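Local coordinates for DUF2787 domain-containing protein (Vibrio cholerae, PDB 2V1L), which is of unknown function but is encoded on a pathogenicity island and shares structural homology with the human P32 protein, at residues K15-H18 with A19-N23; D118-E121 with L122-W126. All coordinates share one frame; numbering follows the deposited sequence.

Both contacts are short pieces, about two and a half turns each, of helices that pack on the antiparallel sheet of this P32-like protein. Contact 1 belongs to helix 15-29, which precedes the first strand, and contact 2 to helix 117-135, which comes after all strands but the last, 141-144; the first therefore closes long before the second opens. Their centres lie about 18 Å apart, yet the two meet through F17: its CE1 is 3.9 Å from CZ3 of W126, and its CD2 is 4.0 Å from OH of Y123. All three aromatic residues also touch I77 of strand 72-82. The N-terminal and C-terminal helices thus share one apolar core over the central strands.

Contact 1 (K15-H18 with A19-N23); sequences KPFH and ALLAN
F17 and L21, one helical turn apart, make the main apolar contact of this segment of helix 15-29. CG of F17 lies anti to the backbone N (chi1 -170°), which sends the ring out from the helix axis, toward the sheet, with CD2 and CE2 beside L21; its CE2 comes within 3.8 Å of CD1 of L21. The leucine methyl approaches the ring obliquely, while L21 CG rests 3.4 Å from the carbonyl O of F17. H18 is a looser neighbour, with its CD2 at 4.5 Å from the same CD1 of L21. Its imidazole lies nearly parallel to the ring of F6, which also touches L21 and A22.

The polar part of the contact is the ladder of alpha-helical i to i+4 backbone bonds. A19 N donates to K15 O at 2.9 Å, almost straight at 173°, and L20, L21 and A22 bond in the same way to P16, F17 and H18. P16 suits the first turn, where its ring nitrogen, which carries no hydrogen, has no earlier turn of this helix to bond to. The small CB of A22 fits 3.2 Å from H18 O.

F17 and L21 are buried, reaching I62 and L64 of strand 60-66, and F17 also meets F130 of helix 117-135. K15, P16 and A19 lie on the exposed side. With its peptide groups bonded along the axis, this amphipathic piece of helix can offer an aromatic and a branched aliphatic side chain to the sheet without burying unmatched backbone polarity between them.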
loop_
_atom_site.group_PDB
_atom_site.type_symbol
_atom_site.label_atom_id
_atom_site.label_comp_id
_atom_site.label_asym_id
_atom_site.label_seq_id
_atom_site.Cartn_x
_atom_site.Cartn_y
_atom_site.Cartn_z
ATOM N N LYS A 15 -1.081 -13.693 1.305
ATOM C CA LYS A 15 -1.510 -14.048 2.659
ATOM C C LYS A 15 -0.763 -13.275 3.756
ATOM O O LYS A 15 -1.401 -12.716 4.642
ATOM C CB LYS A 15 -1.433 -15.567 2.866
ATOM C CG LYS A 15 -2.548 -16.279 2.132
ATOM C CD LYS A 15 -2.368 -17.771 2.203
ATOM C CE LYS A 15 -3.709 -18.454 2.119
ATOM N NZ LYS A 15 -4.470 -18.166 3.371
ATOM N N PRO A 16 0.578 -13.197 3.687
ATOM C CA PRO A 16 1.261 -12.341 4.662
ATOM C C PRO A 16 0.799 -10.870 4.651
ATOM O O PRO A 16 0.782 -10.225 5.698
ATOM C CB PRO A 16 2.724 -12.446 4.236
ATOM C CG PRO A 16 2.806 -13.754 3.549
ATOM C CD PRO A 16 1.542 -13.883 2.812
ATOM N N PHE A 17 0.408 -10.354 3.486
ATOM C CA PHE A 17 -0.076 -8.971 3.399
ATOM C C PHE A 17 -1.455 -8.891 4.056
ATOM O O PHE A 17 -1.719 -7.986 4.800
ATOM C CB PHE A 17 -0.111 -8.492 1.954
ATOM C CG PHE A 17 -0.364 -7.004 1.802
ATOM C CD1 PHE A 17 0.667 -6.088 1.955
ATOM C CD2 PHE A 17 -1.630 -6.532 1.452
ATOM C CE1 PHE A 17 0.432 -4.722 1.790
ATOM C CE2 PHE A 17 -1.873 -5.158 1.291
ATOM C CZ PHE A 17 -0.842 -4.250 1.465
ATOM N N HIS A 18 -2.314 -9.869 3.819
ATOM C CA HIS A 18 -3.630 -9.881 4.503
ATOM C C HIS A 18 -3.511 -9.977 6.013
ATOM O O HIS A 18 -4.202 -9.258 6.744
ATOM C CB HIS A 18 -4.527 -10.978 3.950
ATOM C CG HIS A 18 -4.987 -10.722 2.547
ATOM N ND1 HIS A 18 -4.943 -11.681 1.558
ATOM C CD2 HIS A 18 -5.503 -9.610 1.969
ATOM C CE1 HIS A 18 -5.417 -11.176 0.432
ATOM N NE2 HIS A 18 -5.772 -9.924 0.659
ATOM N N ALA A 19 -2.611 -10.845 6.464
ATOM C CA ALA A 19 -2.243 -10.988 7.876
ATOM C C ALA A 19 -1.714 -9.700 8.502
ATOM O O ALA A 19 -2.038 -9.407 9.648
ATOM C CB ALA A 19 -1.212 -12.137 8.057
ATOM N N LEU A 20 -0.874 -8.948 7.787
ATOM C CA LEU A 20 -0.482 -7.612 8.267
ATOM C C LEU A 20 -1.696 -6.697 8.416
ATOM O O LEU A 20 -1.874 -6.061 9.465
ATOM C CB LEU A 20 0.576 -6.955 7.367
ATOM C CG LEU A 20 0.919 -5.483 7.658
ATOM C CD1 LEU A 20 1.517 -5.256 9.070
ATOM C CD2 LEU A 20 1.850 -4.944 6.620
ATOM N N LEU A 21 -2.534 -6.651 7.378
ATOM C CA LEU A 21 -3.743 -5.813 7.381
ATOM C C LEU A 21 -4.697 -6.239 8.483
ATOM O O LEU A 21 -5.142 -5.407 9.271
ATOM C CB LEU A 21 -4.479 -5.885 6.045
ATOM C CG LEU A 21 -3.863 -5.309 4.764
ATOM C CD1 LEU A 21 -4.816 -5.523 3.594
ATOM C CD2 LEU A 21 -3.520 -3.846 4.903
ATOM N N ALA A 22 -5.008 -7.534 8.523
ATOM C CA ALA A 22 -5.884 -8.107 9.551
ATOM C C ALA A 22 -5.395 -7.755 10.953
ATOM O O ALA A 22 -6.187 -7.357 11.809
ATOM C CB ALA A 22 -5.996 -9.632 9.379
ATOM N N ASN A 23 -4.090 -7.878 11.172
ATOM C CA ASN A 23 -3.513 -7.609 12.475
ATOM C C ASN A 23 -3.744 -6.179 12.923
ATOM O O ASN A 23 -4.133 -5.935 14.064
ATOM C CB ASN A 23 -2.010 -7.928 12.497
ATOM C CG ASN A 23 -1.490 -8.184 13.900
ATOM O OD1 ASN A 23 -0.549 -7.529 14.358
ATOM N ND2 ASN A 23 -2.114 -9.138 14.600
#

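Contact 2 (D118-E121 with L122-W126); sequences DARE and LYQLW
D118 meets L122 at the start of this part of helix 117-135: its carbonyl O accepts the bond from L122 N at 3.0 Å and also lies 3.1 Å from L122 CB. D118 suits an early turn, where a negative side chain should favour the positive end of the helix dipole; the backbone N atoms of D118 and A119 each make a weak hydrogen bond to OD1 of N116.

A119 is small and buried against F103 of strand 102-105. Its carbonyl takes the bond from Y123 N at 2.9 Å, and the tyrosine ring runs inward to an edge-to-face contact with F96, while its OH is hydrogen-bonded to OE1 of E127.

R120 reaches out along the exposed side, extended from CG to NE. NE2 of Q124 sits over one face of the guanidinium, toward its rim and 3.5 Å from NH1 of R120, the amide plane being tilted 59° from the guanidinium plane. This is packing of one polar group on another, and R120 is tied to Q124 more firmly by the backbone bond from Q124 N to R120 O.

E121 is bent at chi2 (76°) and runs outward from the axis; L125 reaches back along the helix, bringing its CD1 to 3.4 Å from OE2 of E121. The same methyl lies 3.4 Å from the backbone O of E121, which accepts the bond from L125 N.

D118, R120, E121 and Q124, with the apolar L125 among them, thus lie on the outer side of the helix, while A119, L122, Y123 and W126 meet the strands: the pattern of an amphipathic alpha-helix packed across an antiparallel sheet, here the C-terminal helix of a P32-like fold.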
loop_
_atom_site.group_PDB
_atom_site.type_symbol
_atom_site.label_atom_id
_atom_site.label_comp_id
_atom_site.label_asym_id
_atom_site.label_seq_id
_atom_site.Cartn_x
_atom_site.Cartn_y
_atom_site.Cartn_z
ATOM N N ASP A 118 2.932 -6.005 -16.471
ATOM C CA ASP A 118 3.751 -5.010 -15.782
ATOM C C ASP A 118 3.210 -4.739 -14.378
ATOM O O ASP A 118 3.993 -4.626 -13.423
ATOM C CB ASP A 118 3.903 -3.719 -16.605
ATOM C CG ASP A 118 4.936 -3.856 -17.738
ATOM O OD1 ASP A 118 4.970 -4.933 -18.359
ATOM O OD2 ASP A 118 5.731 -2.905 -18.002
ATOM N N ALA A 119 1.879 -4.696 -14.255
ATOM C CA ALA A 119 1.198 -4.491 -12.983
ATOM C C ALA A 119 1.541 -5.584 -11.986
ATOM O O ALA A 119 1.821 -5.301 -10.814
ATOM C CB ALA A 119 -0.324 -4.424 -13.173
ATOM N N ARG A 120 1.515 -6.823 -12.462
ATOM C CA ARG A 120 1.669 -7.991 -11.607
ATOM C C ARG A 120 3.076 -8.034 -10.995
ATOM O O ARG A 120 3.206 -8.138 -9.779
ATOM C CB ARG A 120 1.347 -9.274 -12.394
ATOM C CG ARG A 120 1.325 -10.525 -11.553
ATOM C CD ARG A 120 1.107 -11.766 -12.406
ATOM N NE ARG A 120 0.787 -12.915 -11.560
ATOM C CZ ARG A 120 1.667 -13.823 -11.165
ATOM N NH1 ARG A 120 2.933 -13.739 -11.555
ATOM N NH2 ARG A 120 1.277 -14.819 -10.384
ATOM N N GLU A 121 4.101 -7.907 -11.838
ATOM C CA GLU A 121 5.506 -7.968 -11.424
ATOM C C GLU A 121 5.874 -6.780 -10.532
ATOM O O GLU A 121 6.529 -6.937 -9.494
ATOM C CB GLU A 121 6.418 -8.019 -12.650
ATOM C CG GLU A 121 7.945 -8.005 -12.330
ATOM C CD GLU A 121 8.490 -9.356 -11.799
ATOM O OE1 GLU A 121 7.853 -10.412 -12.060
ATOM O OE2 GLU A 121 9.551 -9.355 -11.115
ATOM N N LEU A 122 5.409 -5.593 -10.926
ATOM C CA LEU A 122 5.606 -4.403 -10.134
ATOM C C LEU A 122 4.982 -4.591 -8.735
ATOM O O LEU A 122 5.598 -4.272 -7.727
ATOM C CB LEU A 122 4.959 -3.245 -10.877
ATOM C CG LEU A 122 5.165 -1.796 -10.571
ATOM C CD1 LEU A 122 6.611 -1.382 -10.834
ATOM C CD2 LEU A 122 4.187 -1.023 -11.474
ATOM N N TYR A 123 3.755 -5.092 -8.675
ATOM C CA TYR A 123 3.082 -5.273 -7.385
ATOM C C TYR A 123 3.807 -6.312 -6.481
ATOM O O TYR A 123 3.985 -6.116 -5.269
ATOM C CB TYR A 123 1.620 -5.687 -7.556
ATOM C CG TYR A 123 1.022 -5.888 -6.185
ATOM C CD1 TYR A 123 0.584 -4.804 -5.448
ATOM C CD2 TYR A 123 1.023 -7.152 -5.572
ATOM C CE1 TYR A 123 0.112 -4.972 -4.141
ATOM C CE2 TYR A 123 0.523 -7.314 -4.284
ATOM C CZ TYR A 123 0.099 -6.221 -3.592
ATOM O OH TYR A 123 -0.368 -6.351 -2.306
ATOM N N GLN A 124 4.233 -7.414 -7.081
ATOM C CA GLN A 124 4.888 -8.474 -6.326
ATOM C C GLN A 124 6.198 -8.007 -5.722
ATOM O O GLN A 124 6.511 -8.371 -4.607
ATOM C CB GLN A 124 5.172 -9.671 -7.242
ATOM C CG GLN A 124 3.908 -10.458 -7.579
ATOM C CD GLN A 124 4.251 -11.610 -8.479
ATOM O OE1 GLN A 124 5.136 -11.496 -9.342
ATOM N NE2 GLN A 124 3.596 -12.746 -8.257
ATOM N N LEU A 125 6.958 -7.252 -6.490
ATOM C CA LEU A 125 8.181 -6.655 -6.001
ATOM C C LEU A 125 7.923 -5.623 -4.941
ATOM O O LEU A 125 8.564 -5.659 -3.919
ATOM C CB LEU A 125 9.012 -6.046 -7.137
ATOM C CG LEU A 125 9.638 -7.057 -8.087
ATOM C CD1 LEU A 125 9.878 -6.390 -9.462
ATOM C CD2 LEU A 125 10.945 -7.612 -7.551
ATOM N N TRP A 126 7.008 -4.684 -5.203
ATOM C CA TRP A 126 6.621 -3.699 -4.188
ATOM C C TRP A 126 6.223 -4.380 -2.864
ATOM O O TRP A 126 6.659 -3.952 -1.768
ATOM C CB TRP A 126 5.429 -2.827 -4.654
ATOM C CG TRP A 126 5.043 -1.915 -3.544
ATOM C CD1 TRP A 126 5.657 -0.754 -3.213
ATOM C CD2 TRP A 126 4.043 -2.150 -2.539
ATOM N NE1 TRP A 126 5.077 -0.221 -2.087
ATOM C CE2 TRP A 126 4.083 -1.059 -1.654
ATOM C CE3 TRP A 126 3.096 -3.155 -2.326
ATOM C CZ2 TRP A 126 3.215 -0.946 -0.569
ATOM C CZ3 TRP A 126 2.244 -3.060 -1.225
ATOM C CH2 TRP A 126 2.313 -1.959 -0.365
#